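Local coordinates for protein dihydrofolate reductase (Moritella profunda, PDB 3IA4) that catalyses the NADPH-dependent reduction of 7,8-dihydrofolate to 5,6,7,8-tetrahydrofolate, and is held here with its cofactor and the inhibitor methotrexate, at residues M21-P26 against I117-E122; I2-A7 against R111-H116. All blocks are in the same frame, centred on the assembly; numbering follows the deposited sequence.

Interaction 1. Residues M21-P26 against I117-E122; sequences MPWHLP and IELTTE. With NDP (NADPH dihydro-nicotinamide-adenine-dinucleotide phosphate), chain E.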
ATOM      1  N   MET A  21      -9.583   7.227   2.147  1.00 13.12           N
ATOM      2  CA  MET A  21      -8.706   7.428   3.292  1.00 14.96           C
ATOM      3  C   MET A  21      -9.191   8.647   4.016  1.00 15.69           C
ATOM      4  O   MET A  21      -9.505   9.643   3.349  1.00 20.46           O
ATOM      5  CB  MET A  21      -7.257   7.523   2.850  1.00 18.08           C
ATOM      6  CG  MET A  21      -6.790   6.177   2.206  1.00 24.45           C
ATOM      7  SD  MET A  21      -5.378   6.339   1.112  1.00 31.66           S
ATOM      8  CE  MET A  21      -4.331   7.408   2.015  1.00 22.26           C
ATOM      9  N   PRO A  22      -9.374   8.554   5.341  1.00 13.51           N
ATOM     10  CA  PRO A  22     -10.108   9.620   6.059  1.00 15.90           C
ATOM     11  C   PRO A  22      -9.216  10.781   6.502  1.00 17.31           C
ATOM     12  O   PRO A  22      -9.201  11.126   7.708  1.00 16.64           O
ATOM     13  CB  PRO A  22     -10.683   8.886   7.287  1.00 19.98           C
ATOM     14  CG  PRO A  22      -9.625   7.867   7.574  1.00 17.52           C
ATOM     15  CD  PRO A  22      -9.256   7.334   6.162  1.00 16.29           C
ATOM     16  N   TRP A  23      -8.471  11.362   5.558  1.00 13.35           N
ATOM     17  CA  TRP A  23      -7.635  12.530   5.850  1.00 11.91           C
ATOM     18  C   TRP A  23      -7.368  13.234   4.540  1.00 15.75           C
ATOM     19  O   TRP A  23      -7.521  12.662   3.463  1.00 15.61           O
ATOM     20  CB  TRP A  23      -6.282  12.165   6.495  1.00 14.64           C
ATOM     21  CG  TRP A  23      -5.500  11.057   5.822  1.00 15.73           C
ATOM     22  CD1 TRP A  23      -4.767  11.126   4.660  1.00 16.11           C
ATOM     23  CD2 TRP A  23      -5.447   9.694   6.249  1.00 13.46           C
ATOM     24  NE1 TRP A  23      -4.183   9.880   4.379  1.00 13.77           N
ATOM     25  CE2 TRP A  23      -4.615   8.991   5.333  1.00 13.21           C
ATOM     26  CE3 TRP A  23      -5.995   9.002   7.364  1.00 16.28           C
ATOM     27  CZ2 TRP A  23      -4.331   7.624   5.470  1.00 12.56           C
ATOM     28  CZ3 TRP A  23      -5.722   7.622   7.491  1.00 14.20           C
ATOM     29  CH2 TRP A  23      -4.879   6.961   6.568  1.00 12.49           C
ATOM     30  N   HIS A  24      -6.990  14.505   4.655  1.00 13.32           N
ATOM     31  CA  HIS A  24      -6.540  15.300   3.501  1.00 14.91           C
ATOM     32  C   HIS A  24      -5.033  15.487   3.623  1.00 17.49           C
ATOM     33  O   HIS A  24      -4.576  16.133   4.562  1.00 15.89           O
ATOM     34  CB  HIS A  24      -7.230  16.686   3.517  1.00 18.76           C
ATOM     35  CG  HIS A  24      -6.887  17.521   2.309  1.00 16.80           C
ATOM     36  ND1 HIS A  24      -5.995  18.573   2.352  1.00 21.68           N
ATOM     37  CD2 HIS A  24      -7.248  17.385   1.016  1.00 21.28           C
ATOM     38  CE1 HIS A  24      -5.831  19.063   1.131  1.00 17.87           C
ATOM     39  NE2 HIS A  24      -6.595  18.367   0.306  1.00 24.43           N
ATOM     40  N   LEU A  25      -4.244  14.905   2.712  1.00 13.04           N
ATOM     41  CA  LEU A  25      -2.807  14.957   2.822  1.00 11.92           C
ATOM     42  C   LEU A  25      -2.185  14.713   1.438  1.00 17.65           C
ATOM     43  O   LEU A  25      -1.603  13.675   1.154  1.00 15.74           O
ATOM     44  CB  LEU A  25      -2.364  13.852   3.861  1.00 15.07           C
ATOM     45  CG  LEU A  25      -1.104  14.094   4.669  1.00 19.58           C
ATOM     46  CD1 LEU A  25      -1.113  15.476   5.429  1.00 16.09           C
ATOM     47  CD2 LEU A  25      -0.816  12.893   5.642  1.00 19.31           C
ATOM     48  N   PRO A  26      -2.340  15.680   0.525  1.00 13.92           N
ATOM     49  CA  PRO A  26      -1.942  15.482  -0.864  1.00 15.28           C
ATOM     50  C   PRO A  26      -0.480  15.134  -1.018  1.00 18.48           C
ATOM     51  O   PRO A  26      -0.140  14.393  -1.941  1.00 18.07           O
ATOM     52  CB  PRO A  26      -2.160  16.873  -1.507  1.00 19.32           C
ATOM     53  CG  PRO A  26      -2.628  17.783  -0.394  1.00 18.79           C
ATOM     54  CD  PRO A  26      -2.982  16.971   0.796  1.00 16.98           C
ATOM     55  N   ILE A 117       1.013   8.812  10.049  1.00 10.29           N
ATOM     56  CA  ILE A 117       0.398  10.152  10.187  1.00 10.15           C
ATOM     57  C   ILE A 117      -0.027  10.462  11.620  1.00 13.70           C
ATOM     58  O   ILE A 117      -0.665   9.629  12.280  1.00 10.76           O
ATOM     59  CB  ILE A 117      -0.844  10.201   9.262  1.00  8.33           C
ATOM     60  CG1 ILE A 117      -0.427   9.800   7.850  1.00 10.68           C
ATOM     61  CG2 ILE A 117      -1.526  11.606   9.343  1.00 10.57           C
ATOM     62  CD1 ILE A 117      -1.650   9.598   6.883  1.00 11.92           C
ATOM     63  N   GLU A 118       0.321  11.650  12.134  1.00 12.35           N
ATOM     64  CA  GLU A 118      -0.033  11.968  13.507  1.00 12.67           C
ATOM     65  C   GLU A 118      -1.469  12.451  13.557  1.00 15.64           C
ATOM     66  O   GLU A 118      -1.735  13.673  13.566  1.00 16.14           O
ATOM     67  CB  GLU A 118       0.908  13.027  14.077  1.00 17.05           C
ATOM     68  CG  GLU A 118       2.334  12.547  14.189  1.00 20.43           C
ATOM     69  CD  GLU A 118       3.247  13.572  14.897  1.00 26.06           C
ATOM     70  OE1 GLU A 118       2.717  14.471  15.618  1.00 30.13           O
ATOM     71  OE2 GLU A 118       4.478  13.453  14.711  1.00 29.00           O
ATOM     72  N   LEU A 119      -2.413  11.502  13.553  1.00 13.09           N
ATOM     73  CA  LEU A 119      -3.823  11.835  13.513  1.00 12.14           C
ATOM     74  C   LEU A 119      -4.586  10.685  14.162  1.00 12.72           C
ATOM     75  O   LEU A 119      -4.280   9.535  13.875  1.00 12.00           O
ATOM     76  CB  LEU A 119      -4.247  11.959  12.045  1.00 12.46           C
ATOM     77  CG  LEU A 119      -5.748  12.067  11.805  1.00 16.69           C
ATOM     78  CD1 LEU A 119      -6.350  13.374  12.263  1.00 16.07           C
ATOM     79  CD2 LEU A 119      -5.873  11.949  10.312  1.00 15.43           C
ATOM     80  N   THR A 120      -5.526  10.995  15.072  1.00 12.45           N
ATOM     81  CA  THR A 120      -6.468   9.967  15.548  1.00 15.24           C
ATOM     82  C   THR A 120      -7.791  10.172  14.767  1.00 14.00           C
ATOM     83  O   THR A 120      -8.438  11.239  14.835  1.00 15.13           O
ATOM     84  CB  THR A 120      -6.726  10.099  17.023  1.00 19.96           C
ATOM     85  OG1 THR A 120      -5.496   9.854  17.720  1.00 21.05           O
ATOM     86  CG2 THR A 120      -7.800   9.081  17.473  1.00 21.77           C
ATOM     87  N   THR A 121      -8.152   9.174  14.007  1.00 10.59           N
ATOM     88  CA  THR A 121      -9.355   9.280  13.182  1.00 14.20           C
ATOM     89  C   THR A 121     -10.091   7.947  13.290  1.00 16.07           C
ATOM     90  O   THR A 121      -9.472   6.917  13.586  1.00 17.06           O
ATOM     91  CB  THR A 121      -8.978   9.679  11.716  1.00 16.58           C
ATOM     92  OG1 THR A 121     -10.154  10.074  10.989  1.00 22.04           O
ATOM     93  CG2 THR A 121      -8.294   8.592  10.994  1.00 19.46           C
ATOM     94  N   GLU A 122     -11.400   7.940  13.118  1.00 14.29           N
ATOM     95  CA  GLU A 122     -12.132   6.647  13.102  1.00 12.46           C
ATOM     96  C   GLU A 122     -11.894   5.875  11.803  1.00 15.46           C
ATOM     97  O   GLU A 122     -11.755   6.417  10.714  1.00 14.37           O
ATOM     98  CB  GLU A 122     -13.635   6.874  13.270  1.00 18.56           C
ATOM     99  CG  GLU A 122     -14.035   7.039  14.755  1.00 26.12           C
ATOM    100  CD  GLU A 122     -15.514   7.386  14.900  1.00 27.05           C
ATOM    101  OE1 GLU A 122     -16.282   7.195  13.881  1.00 29.60           O
ATOM    102  OE2 GLU A 122     -15.875   7.910  15.993  1.00 31.04           O
TER
HETATM  103  PA  NDP E 163      -9.062  -4.601  -0.707  1.00 11.71           P
HETATM  104  O1A NDP E 163      -8.040  -5.459  -0.007  1.00 12.52           O
HETATM  105  O2A NDP E 163      -8.660  -3.377  -1.471  1.00 12.37           O
HETATM  106  O5B NDP E 163     -10.008  -5.476  -1.714  1.00 11.41           O
HETATM  107  C5B NDP E 163     -10.544  -6.729  -1.238  1.00 11.27           C
HETATM  108  C4B NDP E 163     -11.156  -7.402  -2.461  1.00 13.33           C
HETATM  109  O4B NDP E 163     -10.068  -7.997  -3.182  1.00 14.51           O
HETATM  110  C3B NDP E 163     -11.984  -8.646  -2.055  1.00 14.88           C
HETATM  111  O3B NDP E 163     -13.305  -8.256  -1.693  1.00 15.25           O
HETATM  112  C2B NDP E 163     -11.900  -9.546  -3.277  1.00 16.38           C
HETATM  113  O2B NDP E 163     -12.583  -8.972  -4.396  1.00 15.77           O
HETATM  114  C1B NDP E 163     -10.436  -9.341  -3.611  1.00 13.11           C
HETATM  115  N9A NDP E 163      -9.537 -10.338  -2.992  1.00 12.61           N
HETATM  116  C8A NDP E 163      -9.013 -10.262  -1.759  1.00 16.73           C
HETATM  117  N7A NDP E 163      -8.157 -11.280  -1.534  1.00 17.11           N
HETATM  118  C5A NDP E 163      -8.122 -12.022  -2.676  1.00 15.82           C
HETATM  119  C6A NDP E 163      -7.409 -13.211  -3.164  1.00 21.11           C
HETATM  120  N6A NDP E 163      -6.543 -13.927  -2.377  1.00 17.89           N
HETATM  121  N1A NDP E 163      -7.695 -13.583  -4.459  1.00 17.29           N
HETATM  122  C2A NDP E 163      -8.507 -12.939  -5.290  1.00 14.90           C
HETATM  123  N3A NDP E 163      -9.176 -11.856  -4.900  1.00 18.10           N
HETATM  124  C4A NDP E 163      -9.008 -11.374  -3.624  1.00 15.18           C
HETATM  125  O3  NDP E 163     -10.245  -4.181   0.314  1.00 11.59           O
HETATM  126  PN  NDP E 163     -10.354  -3.619   1.817  1.00 12.43           P
HETATM  127  O1N NDP E 163      -9.727  -4.599   2.738  1.00 14.03           O
HETATM  128  O2N NDP E 163     -11.765  -3.212   2.038  1.00 14.24           O
HETATM  129  O5D NDP E 163      -9.377  -2.371   1.815  1.00 12.63           O
HETATM  130  C5D NDP E 163      -9.809  -1.172   1.186  1.00 12.17           C
HETATM  131  C4D NDP E 163      -9.661  -0.007   2.158  1.00 12.08           C
HETATM  132  O4D NDP E 163      -8.230   0.282   2.377  1.00 12.16           O
HETATM  133  C3D NDP E 163     -10.272   1.311   1.659  1.00 13.06           C
HETATM  134  O3D NDP E 163     -10.823   2.020   2.785  1.00 15.61           O
HETATM  135  C2D NDP E 163      -9.073   2.105   1.140  1.00 10.49           C
HETATM  136  O2D NDP E 163      -9.262   3.542   1.153  1.00 14.26           O
HETATM  137  C1D NDP E 163      -8.028   1.689   2.138  1.00 12.10           C
HETATM  138  N1N NDP E 163      -6.645   1.798   1.687  1.00 13.82           N
HETATM  139  C2N NDP E 163      -5.801   2.504   2.440  1.00 12.02           C
HETATM  140  C3N NDP E 163      -4.467   2.539   2.119  1.00 10.14           C
HETATM  141  C7N NDP E 163      -3.555   3.356   2.980  1.00 10.00           C
HETATM  142  O7N NDP E 163      -2.360   3.270   2.784  1.00 10.91           O
HETATM  143  N7N NDP E 163      -4.006   4.069   4.016  1.00 10.06           N
HETATM  144  C4N NDP E 163      -3.846   1.844   0.917  1.00 12.05           C
HETATM  145  C5N NDP E 163      -4.876   1.067   0.249  1.00  8.88           C
HETATM  146  C6N NDP E 163      -6.201   1.108   0.612  1.00 14.82           C
HETATM  147  P2B NDP E 163     -13.739  -9.805  -5.176  1.00 15.16           P
HETATM  148  O1X NDP E 163     -13.908  -9.023  -6.405  1.00 16.31           O
HETATM  149  O2X NDP E 163     -13.186 -11.186  -5.269  1.00 14.37           O
HETATM  150  O3X NDP E 163     -14.903  -9.833  -4.225  1.00 19.52           O
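Ile117, at the end of strand 111-117, sends its CD1 methyl over one face of the Trp23 indole, a CH-pi contact 3.7 Å from the centroid of the five-membered ring and 23° off its normal. Ile117 CD1 also lies 3.6 Å from Leu25 CD2, the two side chains meeting tip to tip. Met21 CB lies over the opposite face of the indole, toward the rim, so the ring has an aliphatic carbon on each side. Trp23 CG sits between its backbone N and carbonyl carbon (chi1 48°), which turns the ring in between Met21 and Ile117. Next along, Leu119 brings CD2 to 3.8 Å from Trp23 CB. Thr121 then places its CG2 methyl 3.7 Å from Pro22 CG and also near the indole's edge; its OG1 stands 3.6 Å from Pro22 O, with no hydrogen bond. Residues 21-26 continue from the mobile active-site loop of dihydrofolate reductases and 117-122 belong to the FG loop, and the two meet beside the nicotinamide of NADPH. On the cofactor side, Trp23 CZ2 lies 3.9 Å from N7N of the nicotinamide carboxamide. With an alanine at the Trp23 position, the Ile117 methyl would probably lose its aromatic platform, and the carboxamide the ring edge beside it. With no hydrogen bond or salt bridge across it, the contact depends on the fit of methyls, proline and indole.

Interaction 2. Residues I2-A7 against R111-H116; sequences IVSMIA and RLYLTH. With MTX (methotrexate), chain F.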
ATOM      1  N   ILE A   2      11.989  -8.893  -4.135  1.00 19.56           N
ATOM      2  CA  ILE A   2      11.656  -8.448  -2.785  1.00 16.21           C
ATOM      3  C   ILE A   2      10.157  -8.269  -2.760  1.00 16.61           C
ATOM      4  O   ILE A   2       9.606  -7.698  -3.721  1.00 17.10           O
ATOM      5  CB  ILE A   2      12.363  -7.104  -2.548  1.00 17.88           C
ATOM      6  CG1 ILE A   2      13.874  -7.384  -2.515  1.00 18.28           C
ATOM      7  CG2 ILE A   2      11.874  -6.411  -1.297  1.00 16.69           C
ATOM      8  CD1 ILE A   2      14.687  -6.131  -2.737  1.00 22.48           C
ATOM      9  N   VAL A   3       9.498  -8.794  -1.725  1.00 13.42           N
ATOM     10  CA  VAL A   3       8.071  -8.544  -1.546  1.00 13.83           C
ATOM     11  C   VAL A   3       7.862  -7.457  -0.545  1.00 14.00           C
ATOM     12  O   VAL A   3       8.257  -7.581   0.606  1.00 13.22           O
ATOM     13  CB  VAL A   3       7.331  -9.823  -1.079  1.00 16.16           C
ATOM     14  CG1 VAL A   3       5.869  -9.503  -0.757  1.00 15.44           C
ATOM     15  CG2 VAL A   3       7.463 -10.864  -2.174  1.00 21.08           C
ATOM     16  N   SER A   4       7.370  -6.323  -1.014  1.00 11.54           N
ATOM     17  CA  SER A   4       7.205  -5.148  -0.139  1.00 11.37           C
ATOM     18  C   SER A   4       5.756  -4.750  -0.022  1.00 13.08           C
ATOM     19  O   SER A   4       5.024  -4.957  -0.965  1.00 13.94           O
ATOM     20  CB  SER A   4       8.002  -3.962  -0.723  1.00 12.08           C
ATOM     21  OG  SER A   4       9.387  -4.270  -0.735  1.00 13.03           O
ATOM     22  N   MET A   5       5.334  -4.154   1.117  1.00 10.81           N
ATOM     23  CA  MET A   5       4.000  -3.612   1.198  1.00  9.14           C
ATOM     24  C   MET A   5       4.170  -2.146   1.571  1.00 10.72           C
ATOM     25  O   MET A   5       5.109  -1.794   2.310  1.00 11.68           O
ATOM     26  CB  MET A   5       3.171  -4.326   2.315  1.00  9.42           C
ATOM     27  CG  MET A   5       3.290  -5.838   2.147  1.00  9.39           C
ATOM     28  SD  MET A   5       1.910  -6.800   2.867  1.00 14.25           S
ATOM     29  CE  MET A   5       1.789  -6.127   4.512  1.00 12.36           C
ATOM     30  N   ILE A   6       3.302  -1.315   1.062  1.00  9.99           N
ATOM     31  CA  ILE A   6       3.400   0.153   1.289  1.00  9.38           C
ATOM     32  C   ILE A   6       2.028   0.588   1.756  1.00  9.11           C
ATOM     33  O   ILE A   6       1.020   0.222   1.152  1.00  8.87           O
ATOM     34  CB  ILE A   6       3.861   0.953   0.037  1.00  8.86           C
ATOM     35  CG1 ILE A   6       3.854   2.445   0.402  1.00  9.85           C
ATOM     36  CG2 ILE A   6       2.932   0.666  -1.163  1.00  8.61           C
ATOM     37  CD1 ILE A   6       4.651   3.371  -0.632  1.00 11.18           C
ATOM     38  N   ALA A   7       1.986   1.364   2.847  1.00  7.73           N
ATOM     39  CA  ALA A   7       0.709   1.839   3.396  1.00  7.92           C
ATOM     40  C   ALA A   7       0.907   3.103   4.185  1.00  6.71           C
ATOM     41  O   ALA A   7       2.017   3.328   4.697  1.00  9.64           O
ATOM     42  CB  ALA A   7       0.163   0.749   4.395  1.00  9.40           C
ATOM     43  N   ARG A 111       9.760  -6.228   3.179  1.00 11.83           N
ATOM     44  CA  ARG A 111       9.877  -4.827   3.590  1.00 11.15           C
ATOM     45  C   ARG A 111       8.474  -4.241   3.762  1.00  9.98           C
ATOM     46  O   ARG A 111       7.548  -4.650   3.045  1.00 11.33           O
ATOM     47  CB  ARG A 111      10.594  -3.989   2.506  1.00 12.92           C
ATOM     48  CG  ARG A 111      12.023  -4.378   2.219  1.00 12.28           C
ATOM     49  CD  ARG A 111      12.481  -3.502   1.066  1.00 18.27           C
ATOM     50  NE  ARG A 111      13.917  -3.680   0.887  1.00 23.30           N
ATOM     51  CZ  ARG A 111      14.584  -3.077  -0.090  1.00 26.30           C
ATOM     52  NH1 ARG A 111      13.913  -2.371  -0.989  1.00 25.96           N
ATOM     53  NH2 ARG A 111      15.903  -3.248  -0.205  1.00 28.28           N
ATOM     54  N   LEU A 112       8.341  -3.282   4.671  1.00  9.44           N
ATOM     55  CA  LEU A 112       7.158  -2.445   4.792  1.00  8.63           C
ATOM     56  C   LEU A 112       7.592  -1.018   4.576  1.00 10.20           C
ATOM     57  O   LEU A 112       8.517  -0.536   5.227  1.00 12.71           O
ATOM     58  CB  LEU A 112       6.554  -2.543   6.196  1.00  8.66           C
ATOM     59  CG  LEU A 112       6.110  -3.978   6.580  1.00  9.85           C
ATOM     60  CD1 LEU A 112       5.571  -3.948   8.035  1.00 11.42           C
ATOM     61  CD2 LEU A 112       5.123  -4.636   5.596  1.00 11.52           C
ATOM     62  N   TYR A 113       6.915  -0.325   3.678  1.00 10.20           N
ATOM     63  CA  TYR A 113       7.144   1.094   3.489  1.00 10.06           C
ATOM     64  C   TYR A 113       5.987   1.769   4.210  1.00  8.90           C
ATOM     65  O   TYR A 113       4.876   1.846   3.693  1.00  9.38           O
ATOM     66  CB  TYR A 113       7.042   1.463   1.994  1.00 10.65           C
ATOM     67  CG  TYR A 113       8.185   0.970   1.103  1.00 11.82           C
ATOM     68  CD1 TYR A 113       8.852   1.887   0.300  1.00 16.32           C
ATOM     69  CD2 TYR A 113       8.525  -0.381   1.000  1.00 12.50           C
ATOM     70  CE1 TYR A 113       9.824   1.488  -0.564  1.00 17.27           C
ATOM     71  CE2 TYR A 113       9.565  -0.799   0.116  1.00 13.11           C
ATOM     72  CZ  TYR A 113      10.165   0.172  -0.674  1.00 15.00           C
ATOM     73  OH  TYR A 113      11.202  -0.197  -1.515  1.00 17.68           O
ATOM     74  N   LEU A 114       6.213   2.228   5.433  1.00  9.34           N
ATOM     75  CA  LEU A 114       5.128   2.793   6.216  1.00 10.15           C
ATOM     76  C   LEU A 114       5.224   4.310   6.319  1.00 11.62           C
ATOM     77  O   LEU A 114       6.232   4.868   6.725  1.00 12.27           O
ATOM     78  CB  LEU A 114       5.153   2.228   7.652  1.00 10.18           C
ATOM     79  CG  LEU A 114       5.039   0.680   7.746  1.00 10.15           C
ATOM     80  CD1 LEU A 114       4.946   0.188   9.166  1.00 12.78           C
ATOM     81  CD2 LEU A 114       3.795   0.193   6.958  1.00 11.30           C
ATOM     82  N   THR A 115       4.122   4.957   6.063  1.00 10.50           N
ATOM     83  CA  THR A 115       4.009   6.367   6.458  1.00 11.07           C
ATOM     84  C   THR A 115       3.153   6.390   7.721  1.00 14.07           C
ATOM     85  O   THR A 115       2.116   5.720   7.763  1.00 15.29           O
ATOM     86  CB  THR A 115       3.259   7.071   5.355  1.00  9.87           C
ATOM     87  OG1 THR A 115       4.093   7.062   4.184  1.00 11.16           O
ATOM     88  CG2 THR A 115       2.947   8.548   5.744  1.00 13.19           C
ATOM     89  N   HIS A 116       3.632   7.048   8.780  1.00  9.78           N
ATOM     90  CA  HIS A 116       2.809   7.221   9.962  1.00  8.87           C
ATOM     91  C   HIS A 116       2.347   8.642   9.994  1.00 11.62           C
ATOM     92  O   HIS A 116       3.180   9.565   9.987  1.00 11.75           O
ATOM     93  CB  HIS A 116       3.667   6.937  11.194  1.00 11.89           C
ATOM     94  CG  HIS A 116       4.227   5.559  11.200  1.00 10.53           C
ATOM     95  ND1 HIS A 116       3.518   4.481  11.699  1.00 14.91           N
ATOM     96  CD2 HIS A 116       5.429   5.081  10.807  1.00 12.94           C
ATOM     97  CE1 HIS A 116       4.266   3.389  11.600  1.00 14.30           C
ATOM     98  NE2 HIS A 116       5.420   3.725  11.049  1.00 15.72           N
TER
HETATM   99  N1  MTX F 164      -0.060   6.015   0.646  1.00 10.81           N
HETATM  100  C2  MTX F 164       0.828   5.070   1.021  1.00  8.12           C
HETATM  101  NA2 MTX F 164       1.890   5.474   1.745  1.00  9.73           N
HETATM  102  N3  MTX F 164       0.655   3.763   0.665  1.00  8.82           N
HETATM  103  C4  MTX F 164      -0.416   3.374  -0.092  1.00  8.50           C
HETATM  104  NA4 MTX F 164      -0.555   2.101  -0.375  1.00  8.39           N
HETATM  105  C4A MTX F 164      -1.297   4.323  -0.505  1.00 11.14           C
HETATM  106  N5  MTX F 164      -2.352   3.953  -1.307  1.00 12.63           N
HETATM  107  C6  MTX F 164      -3.245   4.914  -1.707  1.00 16.12           C
HETATM  108  C7  MTX F 164      -3.108   6.260  -1.372  1.00 16.40           C
HETATM  109  N8  MTX F 164      -2.015   6.637  -0.579  1.00 16.22           N
HETATM  110  C8A MTX F 164      -1.131   5.651  -0.153  1.00 12.62           C
HETATM  111  C9  MTX F 164      -4.415   4.448  -2.565  1.00 18.05           C
HETATM  112  N10 MTX F 164      -5.154   5.547  -3.185  1.00 17.16           N
HETATM  113  CM  MTX F 164      -6.551   5.746  -2.728  1.00 23.53           C
HETATM  114  C11 MTX F 164      -3.480   7.939  -6.212  1.00 17.48           C
HETATM  115  C12 MTX F 164      -4.769   8.189  -5.760  1.00 20.13           C
HETATM  116  C13 MTX F 164      -5.332   7.400  -4.778  1.00 20.34           C
HETATM  117  C14 MTX F 164      -4.585   6.365  -4.213  1.00 19.97           C
HETATM  118  C15 MTX F 164      -3.286   6.156  -4.670  1.00 18.40           C
HETATM  119  C16 MTX F 164      -2.745   6.865  -5.708  1.00 20.82           C
HETATM  120  C   MTX F 164      -2.808   8.779  -7.211  1.00 24.75           C
HETATM  121  O   MTX F 164      -3.528   9.505  -8.147  1.00 24.98           O
HETATM  122  N   MTX F 164      -1.481   8.834  -7.124  1.00 21.90           N
HETATM  123  CA  MTX F 164      -0.635   9.476  -8.090  1.00 23.72           C
HETATM  124  CT  MTX F 164       0.452   8.513  -8.515  1.00 21.41           C
HETATM  125  O1  MTX F 164       0.850   7.631  -7.696  1.00 19.03           O
HETATM  126  O2  MTX F 164       0.961   8.629  -9.657  1.00 21.97           O
HETATM  127  CB  MTX F 164       0.060  10.718  -7.516  1.00 24.85           C
HETATM  128  CG  MTX F 164      -0.952  11.783  -7.098  1.00 27.56           C
HETATM  129  CD  MTX F 164      -1.717  12.421  -8.262  1.00 34.36           C
HETATM  130  OE1 MTX F 164      -2.562  13.342  -8.061  1.00 40.21           O
HETATM  131  OE2 MTX F 164      -1.535  12.053  -9.442  1.00 35.22           O
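Ser4 OG, Tyr113 OH and Arg111 NH1 converge on one oxygen, OE2 of Glu92 on the next strand, through two hydrogen bonds and a salt bridge. They do so on one face of the central dihydrofolate reductase sheet, where segments 2-7 and 111-116, on strands 2-9 and 111-117, run parallel with axes 4.6 Å apart. Five backbone bonds join the pair, passing back and forth between the strands; the shortest, Tyr113 N to Met5 O at 2.7 Å, is nearly straight at 171°. On the Glu92 face, the Tyr113 ring turns its edge to Ser4, with CE2 3.6 Å from Ser4 OG; the hydrogen bond of its OH to Glu92 is what tethers the far end of the ring. Arg111 runs extended from CG to NE, carrying its guanidinium out until Ile2 CD1 lies over the centre of one face, 3.9 Å above the plane. Farther along, Ile6 CG1 packs 3.7 Å from Tyr113 CB, and helix 26-36 covers both residues. The other face is apolar: Met5 and Leu112 lie side by side, pointing the same way, with Met5 CE 3.8 Å from Leu112 CD2, while Ala7 borders the NADPH. Methotrexate binds at the C-terminal end of this strand pair, where Glu28 OE2 is hydrogen-bonded to both the inhibitor and Thr115 OG1. Ile6 O, which bonds to no group of strand 111-117, accepts a hydrogen bond from NA4 of methotrexate at 2.9 Å, with a 159° angle at the hydrogen, and is also hydrogen-bonded to Tyr102 OH.

The two contacts follow one another along a single strand and the loop it leads into: residues 111-116 belong to interaction 2, and at Ile117 the chain passes into interaction 1. Interaction 2 is buried in the middle of the sheet, ruled by a ladder of backbone hydrogen bonds and, on one face, by polar side chains gathered on a carboxylate. Interaction 1 is partly exposed, joins two loops, and has side-chain packing in place of any ladder. Their centres are about 18 Å apart, yet both border both ligands: interaction 2 mainly through a backbone carbonyl bonded to methotrexate, interaction 1 mainly through side chains beside the nicotinamide.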